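Local coordinates for protein imelysin (Bacteroides ovatus ATCC 8483, PDB 3OYV) that belongs to the imelysin-like proteins implicated in bacterial iron uptake, and is probably a metal-binding protein of the cell surface, at residues 31-35 and 341-347. Residues are numbered along the deposited sequence; the frame is centred on the assembly and turned at random.
Sequences VAALL and VRGFHTL
Val31 and Leu35 of helix 21-47 pack against the start of helix 343-351, where Gly343, His345 and Glu348 match the GxHxxE motif of the imelysin family. The axes of helical residues 31-35 and 343-347 run roughly antiparallel, at 153°, and illustrate how a long helix can back a motif-bearing turn. Leu34 can be followed outward across the guanidinium of Arg342: its CB lies 3.8 Å from Arg342 NH2, its CG stays near the same nitrogen, CD1 sits over the centre of the planar group, 3.8 Å from CZ, and CD2 also touches NH2. That charged plane is fixed from outside the contact by salt bridges to Glu336 and Asp38 and a hydrogen bond from NE to Asn301 O. Leu35 divides its methyls: CD2 sits over the face of the Phe344 ring in a CH-pi contact, 3.9 Å from the centroid and only 9° off the normal, while CD1 meets Leu347 CD2. With its CG1 anti to the backbone N (chi1 173°), Val31 brings that methyl to 3.6 Å from Gly343 O, and CG2 touches Thr346 CG2. Between the two backbones one water bridges the buried polar atoms, accepting from Gly343 N at 2.8 Å and donating to Val31 O, which also accepts the backbone N-H of Leu35.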
ATOM      1  N   VAL A  31     -13.190   2.339  12.056  1.00  9.40           N
ATOM      2  CA  VAL A  31     -12.230   2.354  10.950  1.00  9.49           C
ATOM      3  C   VAL A  31     -11.433   1.039  10.889  1.00  9.43           C
ATOM      4  O   VAL A  31     -11.213   0.488   9.802  1.00  9.89           O
ATOM      5  CB  VAL A  31     -11.332   3.582  11.060  1.00 11.10           C
ATOM      6  CG1 VAL A  31     -10.201   3.553  10.017  1.00 12.82           C
ATOM      7  CG2 VAL A  31     -12.149   4.884  10.922  1.00 12.59           C
ATOM      8  N   ALA A  32     -11.069   0.495  12.050  1.00  9.42           N
ATOM      9  CA  ALA A  32     -10.326  -0.768  12.101  1.00  9.18           C
ATOM     10  C   ALA A  32     -11.216  -1.925  11.646  1.00  9.55           C
ATOM     11  O   ALA A  32     -10.736  -2.855  10.994  1.00  9.73           O
ATOM     12  CB  ALA A  32      -9.796  -1.043  13.500  1.00 10.70           C
ATOM     13  N   ALA A  33     -12.530  -1.891  11.986  1.00  9.33           N
ATOM     14  CA  ALA A  33     -13.483  -2.914  11.551  1.00  9.32           C
ATOM     15  C   ALA A  33     -13.598  -2.920  10.037  1.00 10.40           C
ATOM     16  O   ALA A  33     -13.631  -3.970   9.403  1.00 10.75           O
ATOM     17  CB  ALA A  33     -14.827  -2.675  12.215  1.00 10.48           C
ATOM     18  N   LEU A  34     -13.668  -1.722   9.456  1.00 11.09           N
ATOM     19  CA  LEU A  34     -13.771  -1.612   8.002  1.00 11.04           C
ATOM     20  C   LEU A  34     -12.524  -2.190   7.317  1.00 10.70           C
ATOM     21  O   LEU A  34     -12.602  -2.857   6.304  1.00 11.91           O
ATOM     22  CB  LEU A  34     -13.983  -0.161   7.570  1.00 10.96           C
ATOM     23  CG  LEU A  34     -15.336   0.456   7.942  1.00 11.31           C
ATOM     24  CD1 LEU A  34     -15.301   1.958   7.713  1.00 11.27           C
ATOM     25  CD2 LEU A  34     -16.482  -0.194   7.160  1.00 12.79           C
ATOM     26  N   LEU A  35     -11.370  -1.894   7.893  1.00 10.10           N
ATOM     27  CA  LEU A  35     -10.076  -2.382   7.373  1.00 10.31           C
ATOM     28  C   LEU A  35      -9.993  -3.911   7.445  1.00  9.84           C
ATOM     29  O   LEU A  35      -9.451  -4.561   6.548  1.00 11.10           O
ATOM     30  CB  LEU A  35      -8.897  -1.738   8.115  1.00 10.57           C
ATOM     31  CG  LEU A  35      -8.329  -0.405   7.613  1.00 11.44           C
ATOM     32  CD1 LEU A  35      -7.394   0.237   8.642  1.00 12.74           C
ATOM     33  CD2 LEU A  35      -7.679  -0.608   6.225  1.00 13.03           C
ATOM     34  N   VAL A 341     -12.500   9.493   5.047  1.00 13.08           N
ATOM     35  CA  VAL A 341     -12.464   9.424   6.512  1.00 12.93           C
ATOM     36  C   VAL A 341     -12.383   7.971   6.991  1.00 12.69           C
ATOM     37  O   VAL A 341     -12.730   7.665   8.126  1.00 12.41           O
ATOM     38  CB  VAL A 341     -13.662  10.174   7.157  1.00 13.95           C
ATOM     39  CG1 VAL A 341     -13.607  11.680   6.825  1.00 15.28           C
ATOM     40  CG2 VAL A 341     -14.994   9.518   6.768  1.00 13.63           C
ATOM     41  N   ARG A 342     -11.834   7.091   6.162  1.00 12.16           N
ATOM     42  CA  ARG A 342     -11.577   5.710   6.585  1.00 10.84           C
ATOM     43  C   ARG A 342     -10.166   5.303   6.116  1.00 10.47           C
ATOM     44  O   ARG A 342      -9.353   6.147   5.695  1.00 11.93           O
ATOM     45  CB  ARG A 342     -12.653   4.763   6.043  1.00 12.07           C
ATOM     46  CG  ARG A 342     -12.632   4.651   4.542  1.00 11.45           C
ATOM     47  CD  ARG A 342     -13.851   3.936   4.028  1.00 12.64           C
ATOM     48  NE  ARG A 342     -13.811   2.469   4.060  1.00 11.46           N
ATOM     49  CZ  ARG A 342     -14.854   1.656   3.905  1.00 11.81           C
ATOM     50  NH1 ARG A 342     -16.118   2.114   3.863  1.00 13.10           N
ATOM     51  NH2 ARG A 342     -14.661   0.364   3.830  1.00 13.42           N
ATOM     52  N   GLY A 343      -9.906   4.011   6.205  1.00 10.36           N
ATOM     53  CA  GLY A 343      -8.683   3.443   5.709  1.00  9.96           C
ATOM     54  C   GLY A 343      -7.499   3.596   6.620  1.00  9.32           C
ATOM     55  O   GLY A 343      -7.561   4.211   7.695  1.00  9.92           O
ATOM     56  N   PHE A 344      -6.368   3.072   6.132  1.00  8.61           N
ATOM     57  CA  PHE A 344      -5.148   3.076   6.912  1.00  9.10           C
ATOM     58  C   PHE A 344      -4.747   4.465   7.427  1.00  8.63           C
ATOM     59  O   PHE A 344      -4.245   4.600   8.533  1.00  9.59           O
ATOM     60  CB  PHE A 344      -3.995   2.510   6.103  1.00  8.84           C
ATOM     61  CG  PHE A 344      -3.920   0.998   6.063  1.00  9.33           C
ATOM     62  CD1 PHE A 344      -3.612   0.308   7.224  1.00  9.74           C
ATOM     63  CD2 PHE A 344      -4.087   0.290   4.869  1.00  9.79           C
ATOM     64  CE1 PHE A 344      -3.459  -1.036   7.198  1.00 10.04           C
ATOM     65  CE2 PHE A 344      -3.931  -1.087   4.840  1.00 11.74           C
ATOM     66  CZ  PHE A 344      -3.649  -1.759   6.029  1.00 10.85           C
ATOM     67  N   HIS A 345      -4.896   5.497   6.585  1.00  8.92           N
ATOM     68  CA  HIS A 345      -4.423   6.794   6.982  1.00  8.71           C
ATOM     69  C   HIS A 345      -5.333   7.499   7.997  1.00 10.35           C
ATOM     70  O   HIS A 345      -4.878   8.329   8.752  1.00 11.21           O
ATOM     71  CB  HIS A 345      -4.110   7.654   5.779  1.00 10.16           C
ATOM     72  CG  HIS A 345      -3.001   7.086   4.961  1.00 10.55           C
ATOM     73  ND1 HIS A 345      -1.716   6.938   5.451  1.00 11.35           N
ATOM     74  CD2 HIS A 345      -2.986   6.622   3.697  1.00 10.79           C
ATOM     75  CE1 HIS A 345      -0.959   6.398   4.508  1.00 11.83           C
ATOM     76  NE2 HIS A 345      -1.715   6.175   3.444  1.00 11.59           N
ATOM     77  N   THR A 346      -6.606   7.153   8.012  1.00 10.05           N
ATOM     78  CA  THR A 346      -7.498   7.632   9.077  1.00 10.16           C
ATOM     79  C   THR A 346      -7.116   6.996  10.401  1.00  9.90           C
ATOM     80  O   THR A 346      -7.028   7.679  11.409  1.00 10.41           O
ATOM     81  CB  THR A 346      -8.991   7.410   8.740  1.00 10.23           C
ATOM     82  OG1 THR A 346      -9.315   8.203   7.603  1.00 11.38           O
ATOM     83  CG2 THR A 346      -9.844   7.867   9.914  1.00 10.09           C
ATOM     84  N   LEU A 347      -6.860   5.688  10.402  1.00  9.87           N
ATOM     85  CA  LEU A 347      -6.366   5.080  11.635  1.00  9.39           C
ATOM     86  C   LEU A 347      -5.038   5.662  12.047  1.00  9.55           C
ATOM     87  O   LEU A 347      -4.809   5.887  13.218  1.00 10.16           O
ATOM     88  CB  LEU A 347      -6.298   3.588  11.466  1.00 10.73           C
ATOM     89  CG  LEU A 347      -6.202   2.770  12.726  1.00 13.04           C
ATOM     90  CD1 LEU A 347      -7.195   3.197  13.811  1.00 17.13           C
ATOM     91  CD2 LEU A 347      -6.409   1.268  12.317  1.00 13.73           C
TER
HETATM   92  O   HOH W   1     -11.259   1.775   7.249  1.00 11.72           O